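Side-chain contacts in peridinin-chlorophyll A protein (Amphidinium carterae, PDB 2C9E), which probably serves as a water-soluble antenna that captures blue-green sunlight with the carotenoid peridinin, which it binds together with chlorophyll a: residues 9-14 against 92-97; 183-188 against 262-267; 270-275 against 321-326. One frame throughout, in Å; residues are numbered along the deposited sequence.

Interaction 1. Residues 9-14 against 92-97; sequences RFSDAT and AVNEAL. With PID (peridinin), chain F.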
loop_
_atom_site.group_PDB
_atom_site.type_symbol
_atom_site.label_atom_id
_atom_site.label_comp_id
_atom_site.label_asym_id
_atom_site.label_seq_id
_atom_site.Cartn_x
_atom_site.Cartn_y
_atom_site.Cartn_z
ATOM N N ARG A 9 -8.947 24.194 -6.114
ATOM C CA ARG A 9 -8.244 25.153 -5.289
ATOM C C ARG A 9 -7.118 24.442 -4.518
ATOM O O ARG A 9 -6.006 24.953 -4.420
ATOM C CB ARG A 9 -9.243 25.859 -4.344
ATOM C CG ARG A 9 -9.615 27.276 -4.782
ATOM C CD ARG A 9 -11.019 27.675 -4.395
ATOM N NE ARG A 9 -11.951 27.506 -5.520
ATOM C CZ ARG A 9 -13.275 27.701 -5.482
ATOM N NH1 ARG A 9 -13.890 28.081 -4.360
ATOM N NH2 ARG A 9 -13.996 27.523 -6.588
ATOM N N PHE A 10 -7.386 23.246 -3.992
ATOM C CA PHE A 10 -6.352 22.544 -3.247
ATOM C C PHE A 10 -5.158 22.253 -4.153
ATOM O O PHE A 10 -3.983 22.437 -3.779
ATOM C CB PHE A 10 -6.923 21.248 -2.661
ATOM C CG PHE A 10 -5.897 20.379 -1.954
ATOM C CD1 PHE A 10 -5.385 20.759 -0.708
ATOM C CD2 PHE A 10 -5.533 19.140 -2.501
ATOM C CE1 PHE A 10 -4.515 19.913 0.036
ATOM C CE2 PHE A 10 -4.671 18.267 -1.810
ATOM C CZ PHE A 10 -4.145 18.641 -0.513
ATOM N N SER A 11 -5.451 21.788 -5.354
ATOM C CA SER A 11 -4.415 21.466 -6.345
ATOM C C SER A 11 -3.530 22.671 -6.627
ATOM O O SER A 11 -2.293 22.583 -6.672
ATOM C CB SER A 11 -5.089 21.017 -7.653
ATOM O OG SER A 11 -5.739 19.773 -7.494
ATOM N N ASP A 12 -4.169 23.802 -6.853
ATOM C CA ASP A 12 -3.440 25.031 -7.093
ATOM C C ASP A 12 -2.512 25.364 -5.927
ATOM O O ASP A 12 -1.376 25.778 -6.097
ATOM C CB ASP A 12 -4.423 26.190 -7.275
ATOM C CG ASP A 12 -5.100 26.155 -8.609
ATOM O OD1 ASP A 12 -4.429 25.638 -9.524
ATOM O OD2 ASP A 12 -6.265 26.646 -8.763
ATOM N N ALA A 13 -3.031 25.222 -4.716
ATOM C CA ALA A 13 -2.257 25.575 -3.560
ATOM C C ALA A 13 -1.065 24.671 -3.263
ATOM O O ALA A 13 -0.058 25.125 -2.684
ATOM C CB ALA A 13 -3.201 25.639 -2.329
ATOM N N THR A 14 -1.170 23.404 -3.678
ATOM C CA THR A 14 -0.164 22.417 -3.338
ATOM C C THR A 14 0.884 22.053 -4.373
ATOM O O THR A 14 2.008 21.621 -4.013
ATOM C CB THR A 14 -0.856 21.139 -2.876
ATOM O OG1 THR A 14 -1.807 20.716 -3.863
ATOM C CG2 THR A 14 -1.591 21.383 -1.586
ATOM N N ALA A 92 -5.862 15.932 -11.309
ATOM C CA ALA A 92 -6.778 14.781 -11.491
ATOM C C ALA A 92 -6.590 13.726 -10.376
ATOM O O ALA A 92 -7.540 13.012 -10.012
ATOM C CB ALA A 92 -6.563 14.118 -12.848
ATOM N N VAL A 93 -5.377 13.606 -9.841
ATOM C CA VAL A 93 -5.185 12.633 -8.761
ATOM C C VAL A 93 -5.977 13.107 -7.533
ATOM O O VAL A 93 -6.644 12.315 -6.874
ATOM C CB VAL A 93 -3.688 12.479 -8.391
ATOM C CG1 VAL A 93 -3.523 11.780 -6.997
ATOM C CG2 VAL A 93 -3.013 11.633 -9.465
ATOM N N ASN A 94 -5.931 14.408 -7.257
ATOM C CA ASN A 94 -6.633 14.925 -6.111
ATOM C C ASN A 94 -8.119 14.871 -6.205
ATOM O O ASN A 94 -8.797 14.682 -5.190
ATOM C CB ASN A 94 -6.222 16.364 -5.824
ATOM C CG ASN A 94 -4.797 16.451 -5.333
ATOM O OD1 ASN A 94 -4.325 15.529 -4.650
ATOM N ND2 ASN A 94 -4.094 17.540 -5.683
ATOM N N GLU A 95 -8.651 15.073 -7.403
ATOM C CA GLU A 95 -10.102 15.047 -7.529
ATOM C C GLU A 95 -10.601 13.627 -7.430
ATOM O O GLU A 95 -11.640 13.382 -6.808
ATOM C CB GLU A 95 -10.558 15.692 -8.834
ATOM C CG GLU A 95 -12.059 15.464 -9.114
ATOM C CD GLU A 95 -12.719 16.620 -9.843
ATOM O OE1 GLU A 95 -12.091 17.249 -10.739
ATOM O OE2 GLU A 95 -13.895 16.900 -9.516
ATOM N N ALA A 96 -9.876 12.685 -8.034
ATOM C CA ALA A 96 -10.263 11.284 -7.920
ATOM C C ALA A 96 -10.221 10.863 -6.414
ATOM O O ALA A 96 -11.160 10.263 -5.900
ATOM C CB ALA A 96 -9.323 10.408 -8.740
ATOM N N LEU A 97 -9.140 11.199 -5.706
ATOM C CA LEU A 97 -9.056 10.858 -4.261
ATOM C C LEU A 97 -10.177 11.536 -3.476
ATOM O O LEU A 97 -10.708 10.972 -2.514
ATOM C CB LEU A 97 -7.709 11.327 -3.668
ATOM C CG LEU A 97 -6.477 10.480 -3.988
ATOM C CD1 LEU A 97 -5.216 11.141 -3.497
ATOM C CD2 LEU A 97 -6.674 9.110 -3.341
HETATM C C1 PID F . -12.450 14.594 7.455
HETATM C C2 PID F . -13.627 14.715 8.430
HETATM C C3 PID F . -14.541 13.493 8.301
HETATM C C4 PID F . -15.085 13.456 6.871
HETATM C C5 PID F . -14.002 13.190 5.819
HETATM C C6 PID F . -12.658 13.886 6.113
HETATM C C7 PID F . -11.871 14.148 4.985
HETATM C C8 PID F . -10.529 13.801 4.810
HETATM C C9 PID F . -9.779 14.050 3.657
HETATM C C10 PID F . -10.196 14.667 2.483
HETATM C C11 PID F . -8.525 13.651 3.433
HETATM C C12 PID F . -8.157 13.980 2.190
HETATM C C13 PID F . -6.915 13.701 1.616
HETATM C C14 PID F . -6.491 14.016 0.323
HETATM C C15 PID F . -5.205 13.649 -0.082
HETATM C C16 PID F . -4.646 13.872 -1.341
HETATM C C17 PID F . -3.354 13.451 -1.656
HETATM C C18 PID F . -2.804 13.638 -2.924
HETATM C C19 PID F . -1.528 13.215 -3.294
HETATM C C20 PID F . -1.094 13.412 -4.608
HETATM C C21 PID F . 0.133 13.005 -5.133
HETATM C C22 PID F . 0.418 13.239 -6.479
HETATM C C23 PID F . 1.537 12.851 -7.030
HETATM C C24 PID F . 2.632 12.386 -7.575
HETATM C C25 PID F . 2.722 10.968 -8.161
HETATM C C26 PID F . 3.856 10.225 -7.445
HETATM C C27 PID F . 5.175 11.006 -7.444
HETATM C C28 PID F . 5.014 12.427 -6.887
HETATM C C29 PID F . 3.918 13.214 -7.618
HETATM C C30 PID F . 6.756 9.269 -7.065
HETATM C C31 PID F . 7.809 8.574 -6.199
HETATM C CM1 PID F . -11.431 15.729 7.575
HETATM C CM2 PID F . -14.583 13.645 4.477
HETATM C CM3 PID F . -13.810 11.672 5.761
HETATM C CM4 PID F . -7.424 14.740 -0.653
HETATM C CM5 PID F . 1.161 12.269 -4.265
HETATM C CM6 PID F . 1.434 10.179 -7.908
HETATM C CM7 PID F . 2.961 11.026 -9.672
HETATM C CM8 PID F . 3.712 14.572 -6.940
HETATM O O1 PID F . -11.932 13.284 7.201
HETATM O O2 PID F . -15.644 13.592 9.209
HETATM O O3 PID F . -11.307 15.150 2.276
HETATM O O4 PID F . -9.185 14.626 1.563
HETATM O O5 PID F . 4.274 13.375 -8.998
HETATM O O6 PID F . 6.072 10.326 -6.550
HETATM O O7 PID F . 6.588 8.913 -8.230
#
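The carboxamide of Asn-94 reaches across from one helix to the other, where its ND2 touches both Phe-10 and Ser-11. It meets the Phe-10 ring obliquely: the two side chains cross at about a right angle, with the ring and amide planes 65° apart. Carbon CD2 of Phe-10 is 3.8 Å from Asn-94 ND2, and OD1 of Asn-94 sits in the ring plane at the edge, 4.0 Å from Phe-10 CE2. On the serine side, Asn-94 ND2 gives a weak hydrogen bond to Ser-11 OG at 3.3 Å; though long, it is nearly straight, the N-H...O angle being 173°. The hydroxyl's stronger partner is Ser-7 O, one turn earlier in its own helix. A short polar residue suits this place, since its hydroxyl serves its own helix and still faces the neighbour.

The other end of the amide turns to the pigment. Asn-94 OD1 comes within 3.0 Å of C18 of peridinin F, on the polyene, and Leu-97 CD1 packs on adjoining C17 at 3.5 Å. An asparagine thus spans two surroundings, with its N-H toward the serine and its carbonyl oxygen at the carotenoid. Thr-14, one turn on from Phe-10, lays its CG2 over one face of the ring, 3.7 Å above the plane.

In this all-helical fold the contact lines both a peridinin and a galactolipid pocket. Segments 9-14 and 92-97, on helices 2-18 and 87-102, run 138° apart, N to C. Helix 132-152 touches Phe-10 through Ser-141 and Leu-145, while helix 60-77 packs against Val-93 and Leu-97 through His-70.

Interaction 2. Residues 183-188 against 262-267; sequences KFSEAT and DDFARV. With DGD (digalactosyl diacyl glycerol (dgdg)), chain K.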
loop_
_atom_site.group_PDB
_atom_site.type_symbol
_atom_site.label_atom_id
_atom_site.label_comp_id
_atom_site.label_asym_id
_atom_site.label_seq_id
_atom_site.Cartn_x
_atom_site.Cartn_y
_atom_site.Cartn_z
ATOM N N LYS A 183 -0.160 -26.375 1.027
ATOM C CA LYS A 183 1.192 -26.932 1.219
ATOM C C LYS A 183 2.124 -25.751 1.394
ATOM O O LYS A 183 2.995 -25.755 2.255
ATOM C CB LYS A 183 1.658 -27.731 0.008
ATOM C CG LYS A 183 0.659 -28.730 -0.525
ATOM C CD LYS A 183 1.008 -30.165 -0.128
ATOM C CE LYS A 183 0.760 -30.415 1.359
ATOM N NZ LYS A 183 -0.711 -30.598 1.689
ATOM N N PHE A 184 1.938 -24.749 0.529
ATOM C CA PHE A 184 2.750 -23.552 0.593
ATOM C C PHE A 184 2.585 -22.967 1.997
ATOM O O PHE A 184 3.569 -22.615 2.641
ATOM C CB PHE A 184 2.312 -22.557 -0.467
ATOM C CG PHE A 184 3.034 -21.240 -0.384
ATOM C CD1 PHE A 184 4.375 -21.137 -0.755
ATOM C CD2 PHE A 184 2.370 -20.091 0.071
ATOM C CE1 PHE A 184 5.050 -19.918 -0.686
ATOM C CE2 PHE A 184 3.035 -18.860 0.146
ATOM C CZ PHE A 184 4.379 -18.767 -0.236
ATOM N N SER A 185 1.351 -22.903 2.492
ATOM C CA SER A 185 1.160 -22.366 3.833
ATOM C C SER A 185 1.924 -23.211 4.822
ATOM O O SER A 185 2.714 -22.679 5.636
ATOM C CB SER A 185 -0.313 -22.315 4.210
ATOM O OG SER A 185 -0.945 -21.284 3.443
ATOM N N GLU A 186 1.717 -24.526 4.756
ATOM C CA GLU A 186 2.412 -25.417 5.673
ATOM C C GLU A 186 3.942 -25.301 5.627
ATOM O O GLU A 186 4.602 -25.422 6.669
ATOM C CB GLU A 186 1.985 -26.882 5.435
ATOM C CG GLU A 186 0.561 -27.251 5.994
ATOM C CD GLU A 186 0.217 -26.614 7.381
ATOM O OE1 GLU A 186 0.219 -25.354 7.504
ATOM O OE2 GLU A 186 -0.082 -27.358 8.359
ATOM N N ALA A 187 4.516 -25.044 4.454
ATOM C CA ALA A 187 5.973 -24.955 4.403
ATOM C C ALA A 187 6.537 -23.587 4.827
ATOM O O ALA A 187 7.703 -23.487 5.266
ATOM C CB ALA A 187 6.472 -25.305 3.007
ATOM N N THR A 188 5.715 -22.541 4.681
ATOM C CA THR A 188 6.159 -21.176 5.009
ATOM C C THR A 188 5.839 -20.753 6.445
ATOM O O THR A 188 6.578 -19.951 7.018
ATOM C CB THR A 188 5.585 -20.144 4.013
ATOM O OG1 THR A 188 4.155 -20.296 3.891
ATOM C CG2 THR A 188 6.220 -20.319 2.663
ATOM N N ASP A 262 -4.459 -20.676 10.923
ATOM C CA ASP A 262 -5.626 -20.597 10.036
ATOM C C ASP A 262 -5.697 -19.281 9.252
ATOM O O ASP A 262 -6.031 -19.252 8.054
ATOM C CB ASP A 262 -6.933 -20.759 10.838
ATOM C CG ASP A 262 -7.325 -22.212 11.037
ATOM O OD1 ASP A 262 -6.873 -23.060 10.215
ATOM O OD2 ASP A 262 -8.100 -22.516 11.997
ATOM N N ASP A 263 -5.441 -18.190 9.947
ATOM C CA ASP A 263 -5.437 -16.850 9.323
ATOM C C ASP A 263 -4.403 -16.782 8.190
ATOM O O ASP A 263 -4.707 -16.324 7.083
ATOM C CB ASP A 263 -5.132 -15.817 10.398
ATOM C CG ASP A 263 -6.242 -15.724 11.431
ATOM O OD1 ASP A 263 -7.386 -16.158 11.119
ATOM O OD2 ASP A 263 -5.989 -15.211 12.538
ATOM N N PHE A 264 -3.195 -17.272 8.481
ATOM C CA PHE A 264 -2.083 -17.325 7.532
ATOM C C PHE A 264 -2.481 -18.098 6.248
ATOM O O PHE A 264 -2.227 -17.661 5.123
ATOM C CB PHE A 264 -0.871 -17.980 8.227
ATOM C CG PHE A 264 0.389 -17.957 7.416
ATOM C CD1 PHE A 264 1.075 -16.761 7.194
ATOM C CD2 PHE A 264 0.907 -19.137 6.878
ATOM C CE1 PHE A 264 2.255 -16.742 6.440
ATOM C CE2 PHE A 264 2.099 -19.145 6.116
ATOM C CZ PHE A 264 2.770 -17.959 5.889
ATOM N N ALA A 265 -3.113 -19.251 6.423
ATOM C CA ALA A 265 -3.564 -20.064 5.281
ATOM C C ALA A 265 -4.589 -19.307 4.456
ATOM O O ALA A 265 -4.531 -19.290 3.204
ATOM C CB ALA A 265 -4.198 -21.415 5.786
ATOM N N ARG A 266 -5.547 -18.701 5.155
ATOM C CA ARG A 266 -6.587 -17.937 4.477
ATOM C C ARG A 266 -5.973 -16.789 3.660
ATOM O O ARG A 266 -6.393 -16.534 2.538
ATOM C CB ARG A 266 -7.632 -17.431 5.490
ATOM C CG ARG A 266 -9.003 -18.140 5.350
ATOM C CD ARG A 266 -9.970 -17.797 6.504
ATOM N NE ARG A 266 -9.268 -17.899 7.783
ATOM C CZ ARG A 266 -9.794 -17.664 8.982
ATOM N NH1 ARG A 266 -11.067 -17.299 9.108
ATOM N NH2 ARG A 266 -9.034 -17.811 10.068
ATOM N N VAL A 267 -4.950 -16.124 4.211
ATOM C CA VAL A 267 -4.272 -15.052 3.468
ATOM C C VAL A 267 -3.621 -15.602 2.205
ATOM O O VAL A 267 -3.783 -15.028 1.116
ATOM C CB VAL A 267 -3.146 -14.338 4.298
ATOM C CG1 VAL A 267 -2.221 -13.492 3.353
ATOM C CG2 VAL A 267 -3.761 -13.439 5.319
HETATM C C1A DGD K . 9.745 -11.358 -4.733
HETATM C C2A DGD K . 8.901 -10.341 -3.950
HETATM C C3A DGD K . 9.116 -8.893 -4.412
HETATM C C4A DGD K . 8.459 -8.599 -5.777
HETATM C C5A DGD K . 8.298 -7.100 -6.014
HETATM C C6A DGD K . 6.869 -6.535 -6.129
HETATM C C7A DGD K . 5.824 -7.110 -5.178
HETATM C C8A DGD K . 5.016 -6.010 -4.429
HETATM C C9A DGD K . 4.231 -6.638 -3.240
HETATM C CAA DGD K . 4.947 -6.561 -1.898
HETATM C CBA DGD K . 4.076 -5.968 -0.736
HETATM C CCA DGD K . 2.528 -5.822 -1.035
HETATM C CDA DGD K . 2.175 -4.338 -1.220
HETATM C CEA DGD K . 0.705 -4.055 -1.282
HETATM C CFA DGD K . 0.016 -3.674 0.055
HETATM C CGA DGD K . -1.358 -2.986 -0.266
HETATM C CHA DGD K . -1.949 -2.193 0.917
HETATM C CIA DGD K . -0.950 -1.208 1.572
HETATM O O1A DGD K . 10.928 -11.056 -5.022
HETATM C C1B DGD K . 10.154 -15.700 -3.248
HETATM C C2B DGD K . 9.836 -17.199 -3.071
HETATM C C3B DGD K . 10.022 -17.655 -1.620
HETATM C C4B DGD K . 9.756 -19.148 -1.419
HETATM C C5B DGD K . 9.686 -19.516 0.076
HETATM C C6B DGD K . 10.959 -19.118 0.871
HETATM C C7B DGD K . 10.612 -18.666 2.282
HETATM C C8B DGD K . 9.528 -17.571 2.308
HETATM C C9B DGD K . 8.950 -17.432 3.722
HETATM C CAB DGD K . 8.326 -16.034 3.996
HETATM C CBB DGD K . 7.735 -15.935 5.383
HETATM C CCB DGD K . 6.262 -16.301 5.471
HETATM C CDB DGD K . 5.368 -15.509 4.522
HETATM C CEB DGD K . 5.127 -16.275 3.193
HETATM C CFB DGD K . 5.062 -15.250 2.085
HETATM C CGB DGD K . 5.515 -15.735 0.804
HETATM C CHB DGD K . 6.981 -15.551 0.610
HETATM C CIB DGD K . 7.290 -15.851 -0.848
HETATM O O1B DGD K . 9.696 -14.860 -2.430
HETATM O O1G DGD K . 9.383 -12.680 -4.532
HETATM C C1G DGD K . 10.077 -13.663 -5.269
HETATM C C2G DGD K . 11.297 -14.027 -4.411
HETATM O O2G DGD K . 11.262 -15.380 -3.911
HETATM C C3G DGD K . 12.576 -13.879 -5.257
HETATM O O3G DGD K . 12.412 -14.728 -6.413
HETATM C C1D DGD K . 13.340 -15.807 -6.490
HETATM C C2D DGD K . 12.844 -16.686 -7.648
HETATM O O2D DGD K . 11.544 -17.211 -7.343
HETATM C C3D DGD K . 13.842 -17.838 -7.838
HETATM O O3D DGD K . 13.446 -18.646 -8.938
HETATM C C4D DGD K . 15.241 -17.270 -8.101
HETATM O O4D DGD K . 15.275 -16.648 -9.382
HETATM C C5D DGD K . 15.585 -16.222 -7.019
HETATM O O5D DGD K . 17.899 -16.613 -7.117
HETATM C C6D DGD K . 16.929 -15.617 -7.331
HETATM O O6D DGD K . 14.614 -15.189 -6.937
HETATM C C1E DGD K . 18.667 -16.805 -8.318
HETATM C C2E DGD K . 19.495 -18.107 -8.185
HETATM O O2E DGD K . 18.607 -19.208 -7.920
HETATM C C3E DGD K . 20.452 -17.984 -6.990
HETATM O O3E DGD K . 21.379 -19.068 -7.013
HETATM C C4E DGD K . 21.189 -16.597 -6.944
HETATM O O4E DGD K . 22.238 -16.552 -7.919
HETATM C C5E DGD K . 20.183 -15.447 -7.205
HETATM O O6E DGD K . 19.504 -15.646 -8.460
HETATM C C6E DGD K . 20.897 -14.093 -7.199
HETATM O O5E DGD K . 20.002 -12.997 -7.342
HETATM O O HOH W 1 -3.545 -22.013 2.629
#
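Two oxygens lie in the plane of the Phe-264 ring, at its edge, where the C-H groups carry slight positive charge. Thr-188 OG1 is 3.2 Å from Phe-264 CE2, and Ser-185 O is 3.6 Å from the same carbon. Threonine suits its place because its hydroxyl bonds back to its own helix while its methyl, CG2, covers one face of the Phe-184 ring. OG1 stands between the backbone N and the carbonyl carbon (chi1 51°) and donates to Phe-184 O at 2.7 Å, approaching from above the carbonyl plane, 36° out of it.

The axes of 183-188 and 262-267 make an angle of 131° and pass 9.3 Å apart, and Ser-185 meets Ala-265 where they come close. Alanine's small side chain lets the serine hydroxyl come near the backbone: Ser-185 OG is 3.4 Å from Ala-265 CA. A water donates to both Ser-185 OG and Ala-265 O, bridging the helices. The hydroxyl's main partner is Ala-181 O, with Asn-268 OD1 a second acceptor that can only share its one hydrogen.

Within this all-helical pigment-binding fold, the two phenylalanines help line the galactolipid pocket, each offering a flat apolar edge to one acyl chain: its CGB is 3.4 Å from Phe-184 CZ and its CDB 3.8 Å from Phe-264 CZ. Helix 306-324 touches the Phe-184 ring through Thr-315, Phe-316 and Leu-319.

Interaction 3. Residues 270-275 against 321-326; sequences ALAKMI and SAVASS. With PID (peridinin), chain J.
Part of a peridinin pocket is formed where helix 261-276 meets the C-terminal end of helix 306-324, within the all-helical fold of this antenna protein. Val-323 is the residue that fills the interface, and its two methyls divide the work. CG2 packs on Ala-272 CB at 4.0 Å, while CG1, anti to the backbone N (chi1 176°), lies 3.7 Å from Ala-272 O and 4.2 Å from Ile-275 CG2. No hydrogen bond joins the two segments; the contact is apolar packing. A branched valine can touch two residues of the facing helix at once, and alanine opposite it is small enough for the backbones to approach, the CA atoms of Ala-272 and Val-323 being 6.4 Å apart.

The same side chains continue onto peridinin J. Val-323 CG1 rests 3.7 Å from the ring methyl CM2, and Ile-275 extends its CD1 to C12 of the lactone, 3.4 Å away. Leu-271, one turn earlier, places CD1 against the polyene. Long aliphatic residues suit a helix face that runs beside so extended a carotenoid. Leu-271 also touches chlorophyll a, and helix 176-192 reaches both segments through Val-177, which packs on Ala-272 and Ala-322.

Beyond the valine, Ser-325 is the first residue to leave helical angles, and its N still donates to Ser-321 O at 2.9 Å.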
loop_
_atom_site.group_PDB
_atom_site.type_symbol
_atom_site.label_atom_id
_atom_site.label_comp_id
_atom_site.label_asym_id
_atom_site.label_seq_id
_atom_site.Cartn_x
_atom_site.Cartn_y
_atom_site.Cartn_z
ATOM N N ALA A 270 -6.312 -16.537 -0.432
ATOM C CA ALA A 270 -6.933 -15.339 -0.950
ATOM C C ALA A 270 -5.985 -14.647 -1.923
ATOM O O ALA A 270 -6.423 -14.166 -2.960
ATOM C CB ALA A 270 -7.325 -14.431 0.202
ATOM N N LEU A 271 -4.688 -14.613 -1.627
ATOM C CA LEU A 271 -3.740 -14.002 -2.559
ATOM C C LEU A 271 -3.618 -14.835 -3.838
ATOM O O LEU A 271 -3.589 -14.303 -4.935
ATOM C CB LEU A 271 -2.345 -13.855 -1.905
ATOM C CG LEU A 271 -2.240 -12.733 -0.869
ATOM C CD1 LEU A 271 -0.914 -12.775 -0.190
ATOM C CD2 LEU A 271 -2.420 -11.385 -1.572
ATOM N N ALA A 272 -3.481 -16.145 -3.681
ATOM C CA ALA A 272 -3.380 -17.051 -4.807
ATOM C C ALA A 272 -4.530 -16.737 -5.801
ATOM O O ALA A 272 -4.310 -16.506 -7.008
ATOM C CB ALA A 272 -3.451 -18.532 -4.282
ATOM N N LYS A 273 -5.752 -16.706 -5.291
ATOM C CA LYS A 273 -6.927 -16.384 -6.101
ATOM C C LYS A 273 -6.821 -14.980 -6.717
ATOM O O LYS A 273 -7.110 -14.783 -7.919
ATOM C CB LYS A 273 -8.175 -16.469 -5.236
ATOM C CG LYS A 273 -8.962 -17.687 -5.494
ATOM C CD LYS A 273 -8.661 -18.733 -4.477
ATOM C CE LYS A 273 -9.384 -18.418 -3.190
ATOM N NZ LYS A 273 -10.775 -18.982 -3.112
ATOM N N MET A 274 -6.378 -14.000 -5.927
ATOM C CA MET A 274 -6.263 -12.669 -6.487
ATOM C C MET A 274 -5.194 -12.642 -7.576
ATOM O O MET A 274 -5.364 -12.004 -8.622
ATOM C CB MET A 274 -5.932 -11.658 -5.400
ATOM C CG MET A 274 -5.850 -10.198 -5.879
ATOM S SD MET A 274 -5.288 -9.139 -4.466
ATOM C CE MET A 274 -3.485 -9.187 -4.670
ATOM N N ILE A 275 -4.087 -13.340 -7.375
ATOM C CA ILE A 275 -3.061 -13.309 -8.413
ATOM C C ILE A 275 -3.536 -14.080 -9.663
ATOM O O ILE A 275 -3.149 -13.768 -10.776
ATOM C CB ILE A 275 -1.727 -13.893 -7.865
ATOM C CG1 ILE A 275 -1.210 -12.968 -6.734
ATOM C CG2 ILE A 275 -0.714 -14.101 -9.017
ATOM C CD1 ILE A 275 -0.236 -13.644 -5.836
ATOM N N SER A 321 2.346 -22.619 -10.434
ATOM C CA SER A 321 1.776 -23.409 -11.540
ATOM C C SER A 321 0.266 -23.636 -11.435
ATOM O O SER A 321 -0.455 -23.526 -12.420
ATOM C CB SER A 321 2.482 -24.753 -11.609
ATOM O OG SER A 321 3.847 -24.543 -11.926
ATOM N N ALA A 322 -0.207 -23.982 -10.245
ATOM C CA ALA A 322 -1.645 -24.192 -10.024
ATOM C C ALA A 322 -2.384 -22.900 -10.357
ATOM O O ALA A 322 -3.387 -22.899 -11.062
ATOM C CB ALA A 322 -1.895 -24.580 -8.580
ATOM N N VAL A 323 -1.864 -21.787 -9.862
ATOM C CA VAL A 323 -2.464 -20.482 -10.138
ATOM C C VAL A 323 -2.429 -20.189 -11.644
ATOM O O VAL A 323 -3.427 -19.760 -12.218
ATOM C CB VAL A 323 -1.735 -19.339 -9.327
ATOM C CG1 VAL A 323 -2.308 -17.973 -9.699
ATOM C CG2 VAL A 323 -1.891 -19.596 -7.805
ATOM N N ALA A 324 -1.290 -20.408 -12.288
ATOM C CA ALA A 324 -1.221 -20.168 -13.719
ATOM C C ALA A 324 -2.306 -20.992 -14.423
ATOM O O ALA A 324 -2.844 -20.556 -15.442
ATOM C CB ALA A 324 0.141 -20.525 -14.265
ATOM N N SER A 325 -2.610 -22.183 -13.895
ATOM C CA SER A 325 -3.672 -23.014 -14.465
ATOM C C SER A 325 -4.948 -22.684 -13.721
ATOM O O SER A 325 -5.355 -23.429 -12.851
ATOM C CB SER A 325 -3.387 -24.504 -14.265
ATOM O OG SER A 325 -2.238 -24.914 -14.987
ATOM N N SER A 326 -5.579 -21.569 -14.037
ATOM C CA SER A 326 -6.812 -21.212 -13.347
ATOM C C SER A 326 -7.251 -19.813 -13.765
ATOM O O SER A 326 -6.639 -19.317 -14.731
ATOM C CB SER A 326 -6.609 -21.284 -11.822
ATOM O OG SER A 326 -5.708 -20.272 -11.371
HETATM C C1 PID J . 4.401 -16.551 -11.877
HETATM C C2 PID J . 4.524 -16.974 -13.344
HETATM C C3 PID J . 3.451 -16.249 -14.160
HETATM C C4 PID J . 2.096 -16.749 -13.655
HETATM C C5 PID J . 1.793 -16.217 -12.251
HETATM C C6 PID J . 3.009 -16.255 -11.308
HETATM C C7 PID J . 2.715 -16.381 -9.947
HETATM C C8 PID J . 3.164 -15.554 -8.915
HETATM C C9 PID J . 2.806 -15.722 -7.574
HETATM C C10 PID J . 1.965 -16.695 -7.040
HETATM C C11 PID J . 3.186 -14.947 -6.558
HETATM C C12 PID J . 2.614 -15.393 -5.435
HETATM C C13 PID J . 2.744 -14.791 -4.183
HETATM C C14 PID J . 2.168 -15.211 -2.983
HETATM C C15 PID J . 2.416 -14.468 -1.828
HETATM C C16 PID J . 1.915 -14.733 -0.553
HETATM C C17 PID J . 2.245 -13.901 0.517
HETATM C C18 PID J . 1.750 -14.113 1.803
HETATM C C19 PID J . 2.040 -13.283 2.887
HETATM C C20 PID J . 1.467 -13.522 4.137
HETATM C C21 PID J . 1.650 -12.736 5.276
HETATM C C22 PID J . 0.976 -13.060 6.452
HETATM C C23 PID J . 1.067 -12.334 7.534
HETATM C C24 PID J . 1.144 -11.580 8.600
HETATM C C25 PID J . 0.154 -10.434 8.857
HETATM C C26 PID J . 0.923 -9.163 9.231
HETATM C C27 PID J . 1.929 -9.404 10.365
HETATM C C28 PID J . 2.927 -10.506 9.995
HETATM C C29 PID J . 2.235 -11.828 9.652
HETATM C C30 PID J . 2.226 -7.213 11.242
HETATM C C31 PID J . 3.090 -5.966 11.451
HETATM C CM1 PID J . 5.521 -17.087 -10.982
HETATM C CM2 PID J . 0.632 -17.063 -11.731
HETATM C CM3 PID J . 1.314 -14.772 -12.405
HETATM C CM4 PID J . 1.282 -16.459 -2.928
HETATM C CM5 PID J . 2.620 -11.552 5.290
HETATM C CM6 PID J . -0.677 -10.124 7.608
HETATM C CM7 PID J . -0.791 -10.813 10.002
HETATM C CM8 PID J . 3.297 -12.830 9.194
HETATM O O1 PID J . 3.953 -15.217 -11.610
HETATM O O2 PID J . 3.584 -16.502 -15.561
HETATM O O3 PID J . 1.370 -17.564 -7.678
HETATM O O4 PID J . 1.847 -16.494 -5.693
HETATM O O5 PID J . 1.595 -12.337 10.823
HETATM O O6 PID J . 2.750 -8.236 10.519
HETATM O O7 PID J . 1.094 -7.289 11.718
#

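How the interactions relate
Along the chain the three contacts come in series, each closing before the next opens. Interaction 1 joins helices 2-18 and 87-102 in the first half of the chain. Interactions 2 and 3 lie in the second half, on the opposite side of the chain's centre, and their centres stand about 41 Å and 37 Å from that of interaction 1. These two share helix 261-276, which packs on helix 176-192 through residues 262-267 and on the end of helix 306-324 through 270-275; their centres are about 14 Å apart. In both halves, residues that join helices, such as Phe-10, Asn-94, Phe-264 and Val-323, also line peridinin or galactolipid pockets, while neighbours on helices 87-102 and 261-276 reach chlorophyll a.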